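Local coordinates for DUF1116 domain-containing protein (Enterococcus faecalis, PDB 3CLQ) that is of unknown function but may act as an AllG-like subunit of an oxamate carbamoyltransferase, at residues B[44-48]-B[90-96]; B[168-172]-B[208-212]; B[286-292]-B[396-402]. One frame throughout, in Å; residues are numbered along the deposited sequence.

Contact 1: B[44-48]-B[90-96]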
loop_
_atom_site.group_PDB
_atom_site.type_symbol
_atom_site.label_atom_id
_atom_site.label_comp_id
_atom_site.label_asym_id
_atom_site.label_seq_id
_atom_site.Cartn_x
_atom_site.Cartn_y
_atom_site.Cartn_z
ATOM N N THR B 44 -16.566 35.297 -10.217
ATOM C CA THR B 44 -15.678 35.715 -11.289
ATOM C C THR B 44 -14.227 35.616 -10.811
ATOM O O THR B 44 -13.361 36.378 -11.241
ATOM C CB THR B 44 -16.005 37.158 -11.765
ATOM O OG1 THR B 44 -15.634 38.106 -10.758
ATOM C CG2 THR B 44 -17.496 37.304 -12.053
ATOM N N THR B 45 -13.966 34.671 -9.919
ATOM C CA THR B 45 -12.653 34.545 -9.323
ATOM C C THR B 45 -12.095 33.212 -9.742
ATOM O O THR B 45 -12.768 32.201 -9.576
ATOM C CB THR B 45 -12.744 34.521 -7.786
ATOM O OG1 THR B 45 -12.667 35.849 -7.270
ATOM C CG2 THR B 45 -11.608 33.734 -7.199
ATOM N N ILE B 46 -10.890 33.174 -10.301
ATOM C CA ILE B 46 -10.293 31.861 -10.509
ATOM C C ILE B 46 -8.840 31.732 -10.065
ATOM O O ILE B 46 -8.036 32.662 -10.217
ATOM C CB ILE B 46 -10.585 31.232 -11.902
ATOM C CG1 ILE B 46 -9.568 31.627 -12.937
ATOM C CG2 ILE B 46 -11.995 31.560 -12.393
ATOM C CD1 ILE B 46 -9.981 31.101 -14.280
ATOM N N LEU B 47 -8.553 30.572 -9.467
ATOM C CA LEU B 47 -7.294 30.304 -8.791
ATOM C C LEU B 47 -6.395 29.439 -9.638
ATOM O O LEU B 47 -6.865 28.601 -10.402
ATOM C CB LEU B 47 -7.543 29.587 -7.461
ATOM C CG LEU B 47 -8.756 30.102 -6.690
ATOM C CD1 LEU B 47 -8.800 29.557 -5.284
ATOM C CD2 LEU B 47 -8.750 31.632 -6.672
ATOM N N HIS B 48 -5.095 29.628 -9.452
ATOM C CA HIS B 48 -4.068 28.917 -10.198
ATOM C C HIS B 48 -2.963 28.497 -9.220
ATOM O O HIS B 48 -2.932 28.969 -8.085
ATOM C CB HIS B 48 -3.484 29.874 -11.246
ATOM C CG HIS B 48 -2.954 31.146 -10.661
ATOM N ND1 HIS B 48 -1.666 31.270 -10.191
ATOM C CD2 HIS B 48 -3.543 32.350 -10.456
ATOM C CE1 HIS B 48 -1.479 32.495 -9.726
ATOM N NE2 HIS B 48 -2.603 33.172 -9.875
ATOM N N ALA B 90 -12.480 41.627 -16.166
ATOM C CA ALA B 90 -13.586 41.016 -15.403
ATOM C C ALA B 90 -13.253 39.743 -14.606
ATOM O O ALA B 90 -14.156 38.989 -14.251
ATOM C CB ALA B 90 -14.782 40.747 -16.327
ATOM N N ILE B 91 -11.979 39.483 -14.327
ATOM C CA ILE B 91 -11.639 38.302 -13.530
ATOM C C ILE B 91 -10.509 38.565 -12.535
ATOM O O ILE B 91 -9.525 39.238 -12.858
ATOM C CB ILE B 91 -11.278 37.105 -14.421
ATOM C CG1 ILE B 91 -12.458 36.758 -15.341
ATOM C CG2 ILE B 91 -10.892 35.922 -13.576
ATOM C CD1 ILE B 91 -12.127 35.581 -16.256
ATOM N N THR B 92 -10.666 38.055 -11.319
ATOM C CA THR B 92 -9.618 38.146 -10.313
ATOM C C THR B 92 -8.817 36.838 -10.319
ATOM O O THR B 92 -9.335 35.765 -9.988
ATOM C CB THR B 92 -10.200 38.413 -8.895
ATOM O OG1 THR B 92 -10.896 39.662 -8.879
ATOM C CG2 THR B 92 -9.097 38.431 -7.833
ATOM N N PHE B 93 -7.559 36.935 -10.727
ATOM C CA PHE B 93 -6.681 35.784 -10.754
ATOM C C PHE B 93 -5.816 35.865 -9.538
ATOM O O PHE B 93 -5.025 36.799 -9.391
ATOM C CB PHE B 93 -5.791 35.799 -11.988
ATOM C CG PHE B 93 -6.536 35.585 -13.261
ATOM C CD1 PHE B 93 -6.765 34.302 -13.736
ATOM C CD2 PHE B 93 -7.036 36.678 -13.983
ATOM C CE1 PHE B 93 -7.458 34.105 -14.918
ATOM C CE2 PHE B 93 -7.733 36.492 -15.153
ATOM C CZ PHE B 93 -7.945 35.214 -15.632
ATOM N N SER B 94 -5.955 34.894 -8.653
ATOM C CA SER B 94 -5.052 34.871 -7.534
ATOM C C SER B 94 -4.718 33.454 -7.173
ATOM O O SER B 94 -5.485 32.538 -7.485
ATOM C CB SER B 94 -5.601 35.685 -6.348
ATOM O OG SER B 94 -6.750 35.093 -5.787
ATOM N N PRO B 95 -3.544 33.264 -6.555
ATOM C CA PRO B 95 -3.002 31.948 -6.191
ATOM C C PRO B 95 -3.852 31.188 -5.181
ATOM O O PRO B 95 -4.456 31.784 -4.280
ATOM C CB PRO B 95 -1.638 32.283 -5.569
ATOM C CG PRO B 95 -1.297 33.648 -6.058
ATOM C CD PRO B 95 -2.622 34.359 -6.205
ATOM N N CYS B 96 -3.876 29.868 -5.322
ATOM C CA CYS B 96 -4.459 29.019 -4.321
ATOM C C CYS B 96 -3.899 29.351 -2.961
ATOM O O CYS B 96 -4.618 29.330 -1.951
ATOM C CB CYS B 96 -4.138 27.572 -4.622
ATOM S SG CYS B 96 -4.853 27.017 -6.140
#
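A90 meets T44 where its carbonyl O lies 3.6 Å from T44 CB, at the end of the pairing where both residues face solvent. I91 follows with a branch of its side chain: CG2 rests against T44 O, and the same carbonyl receives T92 N in its plane at 3.2 Å, with a nearly straight N-H (162°). T92 returns a bond through its own O, which takes I46 N at 3.0 Å. Its CB lies beside T45 OG1, whose hydrogen bond goes to T42 instead.

This is parallel strand pairing, 45-48 beside 92-95, in a beta-alpha-beta crossover whose connection contains helices 60-73 and 79-87. Helix 60-73 covers the face bearing I46 and F93, placing V66 against both. F93 and I46 lie side by side, with CE1 of the ring 3.8 Å from I46 CG1. S94 is on the other face, near L47. Its N makes only a weak bond to I46 O, and its OG is held by H99.

P95 lies against the H48 ring. With H48 CG set between its backbone N and carbonyl carbon (chi1 56°), the imidazole folds back along the second strand, and P95 CA sits over one face, offset toward the rim, in a CH-pi contact 4.0 Å from the ring centroid. H48 NE2 packs against the S94 backbone, 3.4 Å from S94 C. At C96 the chain turns into a short 3-10 segment; its N donates to H48 O at 3.1 Å, almost straight on to the carbonyl, while SG packs on L47 CB.

Contact 2: B[168-172]-B[208-212]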
loop_
_atom_site.group_PDB
_atom_site.type_symbol
_atom_site.label_atom_id
_atom_site.label_comp_id
_atom_site.label_asym_id
_atom_site.label_seq_id
_atom_site.Cartn_x
_atom_site.Cartn_y
_atom_site.Cartn_z
ATOM N N THR B 168 -20.946 13.236 5.151
ATOM C CA THR B 168 -21.872 13.524 6.257
ATOM C C THR B 168 -22.168 12.275 7.095
ATOM O O THR B 168 -22.592 12.395 8.246
ATOM C CB THR B 168 -23.222 14.176 5.817
ATOM O OG1 THR B 168 -24.073 13.184 5.233
ATOM C CG2 THR B 168 -23.006 15.330 4.846
ATOM N N PHE B 169 -21.965 11.093 6.513
ATOM C CA PHE B 169 -22.051 9.825 7.245
ATOM C C PHE B 169 -20.754 9.524 7.992
ATOM O O PHE B 169 -20.522 8.394 8.410
ATOM C CB PHE B 169 -22.389 8.655 6.304
ATOM C CG PHE B 169 -23.805 8.671 5.804
ATOM C CD1 PHE B 169 -24.132 9.294 4.604
ATOM C CD2 PHE B 169 -24.826 8.097 6.549
ATOM C CE1 PHE B 169 -25.444 9.334 4.156
ATOM C CE2 PHE B 169 -26.113 8.130 6.100
ATOM C CZ PHE B 169 -26.425 8.755 4.900
ATOM N N CYS B 170 -19.908 10.529 8.169
ATOM C CA CYS B 170 -18.587 10.282 8.734
ATOM C C CYS B 170 -18.132 11.462 9.552
ATOM O O CYS B 170 -17.257 12.204 9.135
ATOM C CB CYS B 170 -17.574 10.009 7.619
ATOM S SG CYS B 170 -15.831 9.998 8.147
ATOM N N PRO B 171 -18.675 11.595 10.755
ATOM C CA PRO B 171 -18.607 12.840 11.514
ATOM C C PRO B 171 -17.268 12.989 12.224
ATOM O O PRO B 171 -16.934 14.073 12.695
ATOM C CB PRO B 171 -19.725 12.677 12.539
ATOM C CG PRO B 171 -19.794 11.174 12.774
ATOM C CD PRO B 171 -19.335 10.503 11.496
ATOM N N GLU B 172 -16.522 11.897 12.307
ATOM C CA GLU B 172 -15.183 11.901 12.886
ATOM C C GLU B 172 -14.135 12.403 11.887
ATOM O O GLU B 172 -13.024 12.776 12.270
ATOM C CB GLU B 172 -14.806 10.481 13.298
ATOM C CG GLU B 172 -14.740 9.489 12.096
ATOM C CD GLU B 172 -16.073 8.729 11.829
ATOM O OE1 GLU B 172 -17.171 9.380 11.747
ATOM O OE2 GLU B 172 -16.006 7.473 11.695
ATOM N N TYR B 208 -19.029 4.809 3.381
ATOM C CA TYR B 208 -19.830 6.028 3.407
ATOM C C TYR B 208 -20.574 6.300 2.103
ATOM O O TYR B 208 -21.717 6.752 2.130
ATOM C CB TYR B 208 -18.958 7.224 3.798
ATOM C CG TYR B 208 -18.165 6.966 5.044
ATOM C CD1 TYR B 208 -18.764 6.419 6.168
ATOM C CD2 TYR B 208 -16.804 7.240 5.092
ATOM C CE1 TYR B 208 -18.039 6.154 7.310
ATOM C CE2 TYR B 208 -16.063 6.985 6.228
ATOM C CZ TYR B 208 -16.690 6.448 7.337
ATOM O OH TYR B 208 -15.949 6.208 8.475
HETATM N N MSE B 209 -19.944 6.026 0.968
HETATM C CA MSE B 209 -20.608 6.210 -0.308
HETATM C C MSE B 209 -21.800 5.290 -0.396
HETATM O O MSE B 209 -22.836 5.646 -0.928
HETATM C CB MSE B 209 -19.683 5.919 -1.483
HETATM C CG MSE B 209 -18.512 6.872 -1.654
HETATM SE SE MSE B 209 -17.240 6.140 -2.961
HETATM C CE MSE B 209 -18.266 6.361 -4.568
ATOM N N VAL B 210 -21.659 4.090 0.123
ATOM C CA VAL B 210 -22.757 3.160 0.032
ATOM C C VAL B 210 -23.990 3.611 0.843
ATOM O O VAL B 210 -25.109 3.198 0.559
ATOM C CB VAL B 210 -22.277 1.774 0.437
ATOM C CG1 VAL B 210 -23.434 0.842 0.681
ATOM C CG2 VAL B 210 -21.351 1.238 -0.645
ATOM N N GLN B 211 -23.781 4.481 1.830
ATOM C CA GLN B 211 -24.863 4.921 2.707
ATOM C C GLN B 211 -25.655 6.074 2.083
ATOM O O GLN B 211 -26.558 6.658 2.683
ATOM C CB GLN B 211 -24.296 5.342 4.053
ATOM C CG GLN B 211 -24.147 4.195 5.016
ATOM C CD GLN B 211 -23.484 4.612 6.302
ATOM O OE1 GLN B 211 -22.278 4.436 6.466
ATOM N NE2 GLN B 211 -24.256 5.185 7.216
ATOM N N THR B 212 -25.305 6.353 0.842
ATOM C CA THR B 212 -25.721 7.542 0.153
ATOM C C THR B 212 -26.957 7.200 -0.668
ATOM O O THR B 212 -27.348 6.032 -0.752
ATOM C CB THR B 212 -24.564 7.998 -0.727
ATOM O OG1 THR B 212 -24.341 9.392 -0.543
ATOM C CG2 THR B 212 -24.806 7.667 -2.174
#
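Y208 and C170 form the middle of this contact, the tyrosine ring lying flat against the cysteine side chain. The Y208 CB bond leaves the helix toward segment 168-172, and chi1 of -51°, which places CG anti to the carbonyl carbon, carries the ring out over the loop. CG is 4.0 Å from C170 CB. That CB stands over the centre of the ring, 3.6 Å from the centroid, a CH-pi contact that takes in all six ring atoms. CD1 and CE1 in addition approach the carbonyl O of F169, 3.5 Å from CD1, while CE2 and CZ approach C170 SG. The sulfur, anti to its backbone N (chi1 169°), is carried outward along the ring and meets CE2 at 3.6 Å in an oblique sulfur-aromatic contact. At the tip, OH comes within 3.5 Å of E172 OE2, the carboxylate arriving from the opposite direction with its plane turned 75° from the ring.

A second aromatic platform flanks the first. Q211 sets its CB over the centre of the F169 ring, 3.7 Å from the centroid, and its extended chain brings NE2 to 3.0 Å from F169 CD2, above the ring plane, with the amide tilted against the ring. No clear hydrogen bond links the segments; the contact is mostly side chains packed on ring faces.

Segment 168-172 leaves helix 146-168 for the short strand 174-175. Segment 208-212 covers the end of helix 195-210 and the turn after it. The two helices also touch directly: Y208 and M209 pack on A166. The second subunit reaches this end, where its R216 bonds V210 O and its K220 packs on Q211.

Contact 3: B[286-292]-B[396-402]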
loop_
_atom_site.group_PDB
_atom_site.type_symbol
_atom_site.label_atom_id
_atom_site.label_comp_id
_atom_site.label_asym_id
_atom_site.label_seq_id
_atom_site.Cartn_x
_atom_site.Cartn_y
_atom_site.Cartn_z
ATOM N N ARG B 286 14.157 23.947 -15.009
ATOM C CA ARG B 286 13.837 22.751 -15.771
ATOM C C ARG B 286 13.824 21.603 -14.806
ATOM O O ARG B 286 14.518 21.643 -13.798
ATOM C CB ARG B 286 14.892 22.464 -16.830
ATOM C CG ARG B 286 15.357 23.674 -17.619
ATOM C CD ARG B 286 15.975 23.250 -18.952
ATOM N NE ARG B 286 15.141 23.603 -20.104
ATOM C CZ ARG B 286 14.058 22.938 -20.504
ATOM N NH1 ARG B 286 13.638 21.866 -19.851
ATOM N NH2 ARG B 286 13.382 23.352 -21.560
ATOM N N VAL B 287 13.026 20.585 -15.121
ATOM C CA VAL B 287 13.019 19.333 -14.393
ATOM C C VAL B 287 13.679 18.274 -15.260
ATOM O O VAL B 287 13.121 17.887 -16.284
ATOM C CB VAL B 287 11.588 18.858 -14.170
ATOM C CG1 VAL B 287 11.500 18.010 -12.923
ATOM C CG2 VAL B 287 10.642 20.028 -14.075
ATOM N N ILE B 288 14.857 17.794 -14.876
ATOM C CA ILE B 288 15.539 16.811 -15.724
ATOM C C ILE B 288 15.437 15.392 -15.157
ATOM O O ILE B 288 15.660 15.177 -13.965
ATOM C CB ILE B 288 17.013 17.209 -16.075
ATOM C CG1 ILE B 288 18.004 16.700 -15.021
ATOM C CG2 ILE B 288 17.146 18.726 -16.295
ATOM C CD1 ILE B 288 19.418 16.363 -15.579
ATOM N N GLY B 289 15.074 14.447 -16.026
ATOM C CA GLY B 289 14.809 13.053 -15.657
ATOM C C GLY B 289 14.572 12.171 -16.880
ATOM O O GLY B 289 14.744 12.616 -18.011
ATOM N N PRO B 290 14.221 10.896 -16.672
ATOM C CA PRO B 290 13.876 10.065 -17.812
ATOM C C PRO B 290 12.629 10.553 -18.526
ATOM O O PRO B 290 11.700 11.094 -17.909
ATOM C CB PRO B 290 13.612 8.684 -17.195
ATOM C CG PRO B 290 14.326 8.701 -15.913
ATOM C CD PRO B 290 14.177 10.126 -15.422
HETATM N N MSE B 291 12.632 10.326 -19.834
HETATM C CA MSE B 291 11.587 10.786 -20.729
HETATM C C MSE B 291 10.695 9.621 -21.160
HETATM O O MSE B 291 11.180 8.505 -21.364
HETATM C CB MSE B 291 12.227 11.469 -21.957
HETATM C CG MSE B 291 13.050 12.734 -21.629
HETATM SE SE MSE B 291 12.085 14.096 -20.538
HETATM C CE MSE B 291 10.576 14.473 -21.731
ATOM N N PHE B 292 9.394 9.875 -21.283
ATOM C CA PHE B 292 8.507 8.902 -21.908
ATOM C C PHE B 292 8.879 8.772 -23.376
ATOM O O PHE B 292 9.089 9.784 -24.046
ATOM C CB PHE B 292 7.047 9.338 -21.812
ATOM C CG PHE B 292 6.501 9.346 -20.422
ATOM C CD1 PHE B 292 7.210 8.779 -19.375
ATOM C CD2 PHE B 292 5.256 9.896 -20.166
ATOM C CE1 PHE B 292 6.685 8.778 -18.072
ATOM C CE2 PHE B 292 4.718 9.903 -18.871
ATOM C CZ PHE B 292 5.428 9.341 -17.822
HETATM N N MSE B 396 1.719 14.974 -19.012
HETATM C CA MSE B 396 2.951 14.417 -18.486
HETATM C C MSE B 396 3.755 13.685 -19.558
HETATM O O MSE B 396 3.233 12.822 -20.260
HETATM C CB MSE B 396 2.623 13.471 -17.340
HETATM C CG MSE B 396 3.808 13.127 -16.475
HETATM SE SE MSE B 396 3.379 11.684 -15.229
HETATM C CE MSE B 396 5.175 11.311 -14.539
ATOM N N ILE B 397 5.024 14.043 -19.701
ATOM C CA ILE B 397 5.858 13.354 -20.673
ATOM C C ILE B 397 7.174 12.879 -20.051
ATOM O O ILE B 397 8.190 12.781 -20.733
ATOM C CB ILE B 397 6.047 14.160 -22.030
ATOM C CG1 ILE B 397 7.102 15.274 -21.937
ATOM C CG2 ILE B 397 4.728 14.727 -22.523
ATOM C CD1 ILE B 397 6.976 16.148 -20.715
ATOM N N GLY B 398 7.135 12.559 -18.754
ATOM C CA GLY B 398 8.313 12.060 -18.032
ATOM C C GLY B 398 8.382 12.644 -16.638
ATOM O O GLY B 398 7.438 13.301 -16.208
ATOM N N ALA B 399 9.488 12.407 -15.930
ATOM C CA ALA B 399 9.675 12.957 -14.574
ATOM C C ALA B 399 11.125 13.013 -14.143
ATOM O O ALA B 399 11.997 12.356 -14.749
ATOM C CB ALA B 399 8.891 12.174 -13.552
ATOM N N GLY B 400 11.387 13.785 -13.089
ATOM C CA GLY B 400 12.772 13.990 -12.700
ATOM C C GLY B 400 12.987 14.924 -11.538
ATOM O O GLY B 400 12.024 15.359 -10.938
ATOM N N LEU B 401 14.258 15.227 -11.255
ATOM C CA LEU B 401 14.688 16.089 -10.145
ATOM C C LEU B 401 14.828 17.588 -10.517
ATOM O O LEU B 401 15.380 17.955 -11.566
ATOM C CB LEU B 401 16.017 15.564 -9.589
ATOM C CG LEU B 401 16.840 16.305 -8.521
ATOM C CD1 LEU B 401 17.824 15.337 -7.870
ATOM C CD2 LEU B 401 17.621 17.491 -9.084
ATOM N N THR B 402 14.343 18.455 -9.645
ATOM C CA THR B 402 14.499 19.876 -9.855
ATOM C C THR B 402 14.846 20.603 -8.537
ATOM O O THR B 402 14.897 19.994 -7.467
ATOM C CB THR B 402 13.238 20.456 -10.543
ATOM O OG1 THR B 402 13.568 21.688 -11.191
ATOM C CG2 THR B 402 12.102 20.682 -9.563
#
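G289 and G400 bring their CA atoms to 3.7 Å, the closest CA pair between the two segments. With no side chain on either, the chains can lie almost against each other, and G289 CA comes 3.0 Å from A399 O as a CA-H...O contact. P290 N, lacking a hydrogen, has none to give to that carbonyl, but P290 O accepts A399 N at 3.2 Å, nearly end-on.

The packing remains close toward F292. Its N bonds I397 O from above the carbonyl plane, and its ring, with chi2 at -11°, lays a face on the backbone of I397 and G398. G398 N is over the ring centre, 3.4 Å above the plane, and G398 CA adds a CH-pi contact. The side chains of F292 and selenomethionine M396 cross at about a right angle; M396 CE touches F292 CZ at 3.8 Å, and SE lies obliquely to the ring in a Met-aromatic contact. M291, also a selenomethionine, bends back so that CE meets I397 CG1 at 3.6 Å.

The looser side is that of I288 and L401, which turn their side chains away from the partner chain, I288 into solvent; of their two backbone bonds, I288 N to L401 O is weak. V287 and T402, by contrast, are buried, with V287 CG1 against G400 O. T402 adds a side-chain bond: OG1, anti to its backbone N (chi1 -158°), donates to R286 O at 2.8 Å from outside the carbonyl plane.

Strand 396-402 is already paired with strand 383-388 in an antiparallel beta-hairpin. Segment 286-292 runs along its other edge as an irregular extension of the sheet, antiparallel where I288 and L401 form a hydrogen-bonded pair.

None of the three contacts shares a helix or strand with another, and all are partly buried. Contacts 1 and 3 lie nearer the middle of the chain, 17 and 18 Å from its centre, and both rest on backbone bonding: parallel in contact 1, with one weak bond, irregular and glycine-rich in contact 3. Contact 2, 26 Å out, has no clear hydrogen bond of its own and depends on ring faces; it alone adjoins the second subunit. Contacts 2 and 3 lie on opposite sides of the chain's centre, with their own centres 39 Å apart. Aromatic groups serve each differently, a histidine under a proline, tyrosine and phenylalanine under the CB atoms of cysteine and glutamine, and a phenylalanine on bare backbone.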